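Local coordinates for protein acetylglutamate kinase (Streptococcus mutans, PDB 3L86) that probably catalyses the ATP-dependent phosphorylation of N-acetyl-L-glutamate, a step of arginine biosynthesis, at residues 61-66 and 127-132; 131-136 and 166-171. One frame throughout, in Å; residues are numbered along the deposited sequence.

Interaction 1: residues 61-66 and 127-132; sequences NWQDAG and GVSCQQ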
ATOM      1  N   ASN A  61       0.855  17.834 -10.886  1.00  9.37           N
ATOM      2  CA  ASN A  61       1.893  18.148 -11.931  1.00  9.38           C
ATOM      3  C   ASN A  61       2.342  16.899 -12.673  1.00  9.34           C
ATOM      4  O   ASN A  61       2.479  16.914 -13.907  1.00  9.21           O
ATOM      5  CB  ASN A  61       3.115  18.905 -11.339  1.00  8.07           C
ATOM      6  CG  ASN A  61       2.733  20.235 -10.778  1.00  7.34           C
ATOM      7  OD1 ASN A  61       1.710  20.760 -11.161  1.00  7.04           O
ATOM      8  ND2 ASN A  61       3.583  20.833  -9.905  1.00  3.62           N
ATOM      9  N   TRP A  62       2.560  15.795 -11.951  1.00  9.13           N
ATOM     10  CA  TRP A  62       2.798  14.524 -12.677  1.00  8.33           C
ATOM     11  C   TRP A  62       1.631  14.166 -13.616  1.00  9.26           C
ATOM     12  O   TRP A  62       1.838  13.685 -14.761  1.00  9.26           O
ATOM     13  CB  TRP A  62       3.093  13.319 -11.730  1.00  9.58           C
ATOM     14  CG  TRP A  62       4.550  13.199 -11.186  1.00  6.48           C
ATOM     15  CD1 TRP A  62       5.722  13.649 -11.784  1.00  6.52           C
ATOM     16  CD2 TRP A  62       4.938  12.574  -9.953  1.00  7.54           C
ATOM     17  NE1 TRP A  62       6.828  13.328 -10.966  1.00  5.57           N
ATOM     18  CE2 TRP A  62       6.362  12.672  -9.846  1.00  6.18           C
ATOM     19  CE3 TRP A  62       4.215  11.908  -8.931  1.00  7.01           C
ATOM     20  CZ2 TRP A  62       7.060  12.171  -8.748  1.00  8.32           C
ATOM     21  CZ3 TRP A  62       4.921  11.410  -7.834  1.00  6.10           C
ATOM     22  CH2 TRP A  62       6.321  11.503  -7.769  1.00  6.29           C
ATOM     23  N   GLN A  63       0.397  14.296 -13.129  1.00  9.70           N
ATOM     24  CA  GLN A  63      -0.769  13.918 -13.933  1.00  9.20           C
ATOM     25  C   GLN A  63      -0.857  14.859 -15.158  1.00 10.49           C
ATOM     26  O   GLN A  63      -1.017  14.415 -16.299  1.00 11.23           O
ATOM     27  CB  GLN A  63      -2.054  14.038 -13.095  1.00 11.10           C
ATOM     28  CG  GLN A  63      -3.374  13.708 -13.902  1.00  9.43           C
ATOM     29  CD  GLN A  63      -4.618  13.688 -13.010  1.00 12.76           C
ATOM     30  OE1 GLN A  63      -5.027  14.711 -12.439  1.00 11.94           O
ATOM     31  NE2 GLN A  63      -5.212  12.517 -12.877  1.00 12.91           N
ATOM     32  N   ASP A  64      -0.698  16.154 -14.953  1.00  9.62           N
ATOM     33  CA  ASP A  64      -0.657  17.121 -16.108  1.00 10.10           C
ATOM     34  C   ASP A  64       0.493  16.933 -17.112  1.00 12.07           C
ATOM     35  O   ASP A  64       0.392  17.443 -18.260  1.00 12.73           O
ATOM     36  CB  ASP A  64      -0.594  18.569 -15.573  1.00  9.96           C
ATOM     37  CG  ASP A  64      -1.878  19.007 -14.846  1.00  9.48           C
ATOM     38  OD1 ASP A  64      -2.931  18.367 -14.988  1.00  8.87           O
ATOM     39  OD2 ASP A  64      -1.858  20.026 -14.130  1.00 12.03           O
ATOM     40  N   ALA A  65       1.608  16.288 -16.686  1.00 11.21           N
ATOM     41  CA  ALA A  65       2.751  15.992 -17.562  1.00 10.14           C
ATOM     42  C   ALA A  65       2.604  14.642 -18.221  1.00 11.09           C
ATOM     43  O   ALA A  65       3.518  14.172 -18.922  1.00 10.31           O
ATOM     44  CB  ALA A  65       4.096  16.065 -16.763  1.00 10.86           C
ATOM     45  N   GLY A  66       1.455  13.983 -18.006  1.00 11.34           N
ATOM     46  CA  GLY A  66       1.219  12.761 -18.732  1.00 10.64           C
ATOM     47  C   GLY A  66       1.633  11.479 -18.007  1.00 11.74           C
ATOM     48  O   GLY A  66       1.573  10.411 -18.608  1.00 12.57           O
ATOM     49  N   GLY A 127      -7.847  19.596  -7.524  1.00 12.77           N
ATOM     50  CA  GLY A 127      -7.837  19.559  -8.989  1.00 11.62           C
ATOM     51  C   GLY A 127      -7.319  18.275  -9.642  1.00 12.35           C
ATOM     52  O   GLY A 127      -7.284  18.173 -10.861  1.00 11.21           O
ATOM     53  N   VAL A 128      -6.961  17.263  -8.845  1.00 11.18           N
ATOM     54  CA  VAL A 128      -6.611  15.923  -9.388  1.00 10.32           C
ATOM     55  C   VAL A 128      -7.845  15.088  -9.786  1.00 12.58           C
ATOM     56  O   VAL A 128      -8.818  14.987  -9.016  1.00 14.28           O
ATOM     57  CB  VAL A 128      -5.780  15.129  -8.363  1.00  9.42           C
ATOM     58  CG1 VAL A 128      -5.426  13.730  -8.905  1.00  8.67           C
ATOM     59  CG2 VAL A 128      -4.518  15.913  -8.034  1.00  5.32           C
ATOM     60  N   SER A 129      -7.812  14.513 -10.980  1.00 11.88           N
ATOM     61  CA  SER A 129      -8.845  13.613 -11.432  1.00 14.47           C
ATOM     62  C   SER A 129      -8.560  12.174 -10.985  1.00 12.72           C
ATOM     63  O   SER A 129      -7.517  11.628 -11.322  1.00 12.41           O
ATOM     64  CB  SER A 129      -9.008  13.717 -12.967  1.00 15.27           C
ATOM     65  OG  SER A 129      -9.525  12.488 -13.469  1.00 21.45           O
ATOM     66  N   CYS A 130      -9.476  11.592 -10.198  1.00 12.01           N
ATOM     67  CA  CYS A 130      -9.270  10.301  -9.507  1.00 11.86           C
ATOM     68  C   CYS A 130     -10.634   9.687  -9.105  1.00 12.74           C
ATOM     69  O   CYS A 130     -11.653  10.390  -9.119  1.00 12.64           O
ATOM     70  CB  CYS A 130      -8.434  10.484  -8.202  1.00  9.21           C
ATOM     71  SG  CYS A 130      -9.129  11.626  -6.944  1.00 10.95           S
ATOM     72  N   GLN A 131     -10.630   8.408  -8.700  1.00 12.17           N
ATOM     73  CA  GLN A 131     -11.874   7.694  -8.348  1.00 13.25           C
ATOM     74  C   GLN A 131     -11.577   6.559  -7.368  1.00 11.48           C
ATOM     75  O   GLN A 131     -10.745   5.754  -7.647  1.00 11.60           O
ATOM     76  CB  GLN A 131     -12.528   7.092  -9.639  1.00 12.99           C
ATOM     77  CG  GLN A 131     -13.794   6.258  -9.358  1.00 16.88           C
ATOM     78  CD  GLN A 131     -14.882   7.079  -8.698  1.00 19.49           C
ATOM     79  OE1 GLN A 131     -15.336   8.081  -9.264  1.00 24.85           O
ATOM     80  NE2 GLN A 131     -15.329   6.661  -7.501  1.00 19.68           N
ATOM     81  N   GLN A 132     -12.255   6.505  -6.229  1.00 11.95           N
ATOM     82  CA  GLN A 132     -12.178   5.323  -5.323  1.00 12.94           C
ATOM     83  C   GLN A 132     -12.865   4.108  -5.960  1.00 13.75           C
ATOM     84  O   GLN A 132     -14.045   4.234  -6.372  1.00 12.82           O
ATOM     85  CB  GLN A 132     -12.857   5.674  -3.990  1.00 13.17           C
ATOM     86  CG  GLN A 132     -12.992   4.551  -2.988  1.00 14.76           C
ATOM     87  CD  GLN A 132     -13.604   5.058  -1.656  1.00 16.75           C
ATOM     88  OE1 GLN A 132     -14.606   5.786  -1.640  1.00 14.57           O
ATOM     89  NE2 GLN A 132     -12.993   4.694  -0.560  1.00 12.65           N
TER

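Interaction 2: residues 131-136 and 166-171; sequences QQLKSD and EEFLEN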
ATOM      1  N   GLN A 131     -10.630   8.408  -8.700  1.00 12.17           N
ATOM      2  CA  GLN A 131     -11.874   7.694  -8.348  1.00 13.25           C
ATOM      3  C   GLN A 131     -11.577   6.559  -7.368  1.00 11.48           C
ATOM      4  O   GLN A 131     -10.745   5.754  -7.647  1.00 11.60           O
ATOM      5  CB  GLN A 131     -12.528   7.092  -9.639  1.00 12.99           C
ATOM      6  CG  GLN A 131     -13.794   6.258  -9.358  1.00 16.88           C
ATOM      7  CD  GLN A 131     -14.882   7.079  -8.698  1.00 19.49           C
ATOM      8  OE1 GLN A 131     -15.336   8.081  -9.264  1.00 24.85           O
ATOM      9  NE2 GLN A 131     -15.329   6.661  -7.501  1.00 19.68           N
ATOM     10  N   GLN A 132     -12.255   6.505  -6.229  1.00 11.95           N
ATOM     11  CA  GLN A 132     -12.178   5.323  -5.323  1.00 12.94           C
ATOM     12  C   GLN A 132     -12.865   4.108  -5.960  1.00 13.75           C
ATOM     13  O   GLN A 132     -14.045   4.234  -6.372  1.00 12.82           O
ATOM     14  CB  GLN A 132     -12.857   5.674  -3.990  1.00 13.17           C
ATOM     15  CG  GLN A 132     -12.992   4.551  -2.988  1.00 14.76           C
ATOM     16  CD  GLN A 132     -13.604   5.058  -1.656  1.00 16.75           C
ATOM     17  OE1 GLN A 132     -14.606   5.786  -1.640  1.00 14.57           O
ATOM     18  NE2 GLN A 132     -12.993   4.694  -0.560  1.00 12.65           N
ATOM     19  N   LEU A 133     -12.170   2.959  -6.090  1.00 12.04           N
ATOM     20  CA  LEU A 133     -12.877   1.699  -6.404  1.00 13.26           C
ATOM     21  C   LEU A 133     -13.666   1.127  -5.220  1.00 14.07           C
ATOM     22  O   LEU A 133     -13.145   1.095  -4.104  1.00 11.54           O
ATOM     23  CB  LEU A 133     -11.921   0.620  -6.962  1.00 14.11           C
ATOM     24  CG  LEU A 133     -11.550   0.817  -8.457  1.00 12.82           C
ATOM     25  CD1 LEU A 133     -10.935   2.155  -8.708  1.00 13.70           C
ATOM     26  CD2 LEU A 133     -10.605  -0.304  -8.970  1.00 13.47           C
ATOM     27  N   LYS A 134     -14.933   0.703  -5.442  1.00 14.07           N
ATOM     28  CA  LYS A 134     -15.689   0.017  -4.367  1.00 15.12           C
ATOM     29  C   LYS A 134     -16.149  -1.342  -4.906  1.00 15.74           C
ATOM     30  O   LYS A 134     -15.467  -2.363  -4.688  1.00 14.70           O
ATOM     31  CB  LYS A 134     -16.865   0.864  -3.826  1.00 15.36           C
ATOM     32  CG  LYS A 134     -16.458   2.092  -2.972  1.00 19.16           C
ATOM     33  CD  LYS A 134     -17.628   2.493  -2.032  1.00 26.16           C
ATOM     34  CE  LYS A 134     -17.893   3.972  -1.999  1.00 26.69           C
ATOM     35  NZ  LYS A 134     -17.329   4.772  -0.810  1.00 31.87           N
ATOM     36  N   SER A 135     -17.214  -1.355  -5.715  1.00 14.95           N
ATOM     37  CA  SER A 135     -17.643  -2.630  -6.334  1.00 15.27           C
ATOM     38  C   SER A 135     -16.659  -3.168  -7.371  1.00 15.64           C
ATOM     39  O   SER A 135     -16.544  -4.418  -7.525  1.00 16.59           O
ATOM     40  CB  SER A 135     -19.082  -2.565  -6.911  1.00 14.66           C
ATOM     41  OG  SER A 135     -19.196  -1.550  -7.892  1.00 17.09           O
ATOM     42  N   ASP A 136     -15.951  -2.258  -8.074  1.00 14.10           N
ATOM     43  CA  ASP A 136     -14.828  -2.667  -8.958  1.00 13.52           C
ATOM     44  C   ASP A 136     -13.693  -3.415  -8.232  1.00 11.27           C
ATOM     45  O   ASP A 136     -12.906  -4.084  -8.877  1.00  9.75           O
ATOM     46  CB  ASP A 136     -14.221  -1.467  -9.746  1.00 13.07           C
ATOM     47  CG  ASP A 136     -15.094  -1.049 -10.948  1.00 18.58           C
ATOM     48  OD1 ASP A 136     -15.960  -1.874 -11.390  1.00 19.75           O
ATOM     49  OD2 ASP A 136     -14.956   0.126 -11.400  1.00 21.11           O
ATOM     50  N   GLU A 166      -6.273  -0.348 -16.438  1.00 19.94           N
ATOM     51  CA  GLU A 166      -5.917   0.302 -17.715  1.00 20.48           C
ATOM     52  C   GLU A 166      -7.048   1.198 -18.282  1.00 21.00           C
ATOM     53  O   GLU A 166      -6.771   2.195 -18.944  1.00 20.62           O
ATOM     54  CB  GLU A 166      -5.349  -0.750 -18.718  1.00 19.76           C
ATOM     55  CG  GLU A 166      -3.879  -1.094 -18.446  1.00 22.66           C
ATOM     56  CD  GLU A 166      -3.317  -2.276 -19.231  1.00 25.77           C
ATOM     57  OE1 GLU A 166      -4.042  -2.880 -20.023  1.00 30.89           O
ATOM     58  OE2 GLU A 166      -2.141  -2.633 -19.039  1.00 28.18           O
ATOM     59  N   GLU A 167      -8.316   0.889 -17.990  1.00 21.09           N
ATOM     60  CA  GLU A 167      -9.437   1.751 -18.423  1.00 22.05           C
ATOM     61  C   GLU A 167      -9.446   3.100 -17.757  1.00 22.94           C
ATOM     62  O   GLU A 167      -9.760   4.132 -18.400  1.00 21.94           O
ATOM     63  CB  GLU A 167     -10.793   1.105 -18.161  1.00 22.85           C
ATOM     64  CG  GLU A 167     -11.111  -0.045 -19.099  1.00 23.99           C
ATOM     65  N   PHE A 168      -9.153   3.103 -16.454  1.00 22.33           N
ATOM     66  CA  PHE A 168      -8.998   4.347 -15.725  1.00 22.59           C
ATOM     67  C   PHE A 168      -7.810   5.106 -16.292  1.00 22.40           C
ATOM     68  O   PHE A 168      -7.926   6.281 -16.558  1.00 21.95           O
ATOM     69  CB  PHE A 168      -8.759   4.098 -14.213  1.00 23.58           C
ATOM     70  CG  PHE A 168      -9.960   3.594 -13.509  1.00 23.90           C
ATOM     71  CD1 PHE A 168     -10.911   4.462 -13.045  1.00 27.41           C
ATOM     72  CD2 PHE A 168     -10.174   2.228 -13.377  1.00 27.67           C
ATOM     73  CE1 PHE A 168     -12.068   3.991 -12.422  1.00 28.68           C
ATOM     74  CE2 PHE A 168     -11.310   1.757 -12.749  1.00 29.01           C
ATOM     75  CZ  PHE A 168     -12.259   2.645 -12.267  1.00 25.78           C
ATOM     76  N   LEU A 169      -6.661   4.455 -16.449  1.00 22.29           N
ATOM     77  CA  LEU A 169      -5.501   5.217 -16.887  1.00 23.61           C
ATOM     78  C   LEU A 169      -5.738   5.768 -18.312  1.00 25.05           C
ATOM     79  O   LEU A 169      -5.367   6.900 -18.614  1.00 23.88           O
ATOM     80  CB  LEU A 169      -4.213   4.392 -16.833  1.00 23.72           C
ATOM     81  CG  LEU A 169      -3.709   3.712 -15.546  1.00 24.93           C
ATOM     82  CD1 LEU A 169      -2.469   2.853 -15.807  1.00 23.20           C
ATOM     83  CD2 LEU A 169      -3.442   4.719 -14.475  1.00 27.40           C
ATOM     84  N   GLU A 170      -6.369   4.972 -19.179  1.00 25.45           N
ATOM     85  CA  GLU A 170      -6.557   5.411 -20.566  1.00 27.24           C
ATOM     86  C   GLU A 170      -7.444   6.624 -20.518  1.00 27.86           C
ATOM     87  O   GLU A 170      -7.495   7.432 -21.445  1.00 29.15           O
ATOM     88  CB  GLU A 170      -7.193   4.307 -21.433  1.00 26.30           C
ATOM     89  N   ASN A 171      -8.135   6.771 -19.397  1.00 28.08           N
ATOM     90  CA  ASN A 171      -9.090   7.839 -19.253  1.00 27.89           C
ATOM     91  C   ASN A 171      -8.466   9.032 -18.484  1.00 26.61           C
ATOM     92  O   ASN A 171      -9.154   9.954 -18.111  1.00 25.75           O
ATOM     93  CB  ASN A 171     -10.347   7.294 -18.573  1.00 28.78           C
ATOM     94  CG  ASN A 171     -11.606   8.000 -19.017  1.00 34.01           C
ATOM     95  OD1 ASN A 171     -11.952   7.979 -20.209  1.00 40.09           O
ATOM     96  ND2 ASN A 171     -12.334   8.605 -18.059  1.00 38.43           N
TER

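Interaction 1: residues 61-66 and 127-132
The flat carboxamide of Gln63 lies edge-on to the backbone of Ser129, whose N and O both sit close to the amide plane. Val128 CG1 is on one side of that plane and Ser129 CB on the other. In the amino acid kinase fold, helix 53-64 is the crossover of a beta-alpha-beta unit between parallel strands 38-43 and 68-73. Here its last turn reaches the backbone leading into strand 130-132. The amide acts like the edge of a neighbouring strand, taking one bond and giving another at the same residue. Ser129 N donates to a lone pair of Gln63 OE1 over 3.2 Å, while Gln63 NE2 donates to a lone pair of Ser129 O over 2.9 Å. Both bonds are nearly straight, at 161°, and together they should hold the amide against rotation about its last torsion. Gln63 spans the gap because CG is anti to the backbone N (chi1 178°) and the chain stays extended beyond it.

Val128 also packs on Leu123 of helix 101-125, which ends in a Schellman motif at Gly127. Ser129 also makes a backbone bond to Ile174, so helix tip and parallel strand meet at one residue. Besides accepting the Ser129 N-H, Gln63 OE1 comes within 3.6 Å of Val128 CA.

Interaction 2: residues 131-136 and 166-171
Phe168 reaches out from helix 162-170 and sets its ring among three side chains of residues 131-136. Two of them come equally near, in different ways. Leu133 CD1 makes an off-centre CH-pi contact, 4.3 Å from the centroid of the Phe168 ring and 29° off its normal, and its nearest ring atom is Phe168 CZ at 3.8 Å. The two side chains run past each other in opposite senses, and CD1 meets the outer end of the ring, at CZ and CE2. Phe168 has CG anti to its carbonyl carbon (chi1 -71°), and this carries the ring away from the helix toward the strand end. At the ring's edge, Asp136 OD2 lies near the ring plane, also 3.8 Å from Phe168 CZ, with the carboxylate turned 75° from the ring. A carboxylate oxygen beside the C-H rim is probably mildly favourable.

Gln131 is more distant and touches only with its aliphatic part, CG lying 4.2 Å from Phe168 CE1; a bend at its second torsion then turns the amide away, where NE2 bonds to Gln132 O. The solvent side is exposed: Lys134 is turned to its own segment by a bond from NZ to Gln132 OE1, made from above the carbonyl plane, and on the helix Glu167 is not modelled beyond CG.

In the fold, helix 162-170 precedes strand 174-182, which pairs in parallel with strand 130-132; Gln131 bonds through its backbone to Ile174 and Ile176, and Leu133, just past the strand, also bonds to Ile176. Pro175 is touched by both Leu133 and Phe168, while Leu169, next on the helix, touches Pro175 and also Gln68 and Val70 of strand 68-73.

From the N terminus, helix 53-64 comes first; the chain then runs through strand 68-73 and on to helix 101-125 before interaction 1 closes a loop of 60 residues just before strand 130-132. Interaction 2 takes over from that strand and closes a shorter loop of 29 residues, which holds the antiparallel pair of strands 141-145 and 155-160, with helix 148-151 between them, when helix 162-170 returns. The loops neither nest nor cross but follow one another; the segments overlap at Gln131 and Gln132, though the touching residues differ, and the contact centres are about 13 Å apart. Together they tie helix 53-64 to the lead-in, and helix 162-170 to the end and exit, of strand 130-132, beside its parallel partner 174-182.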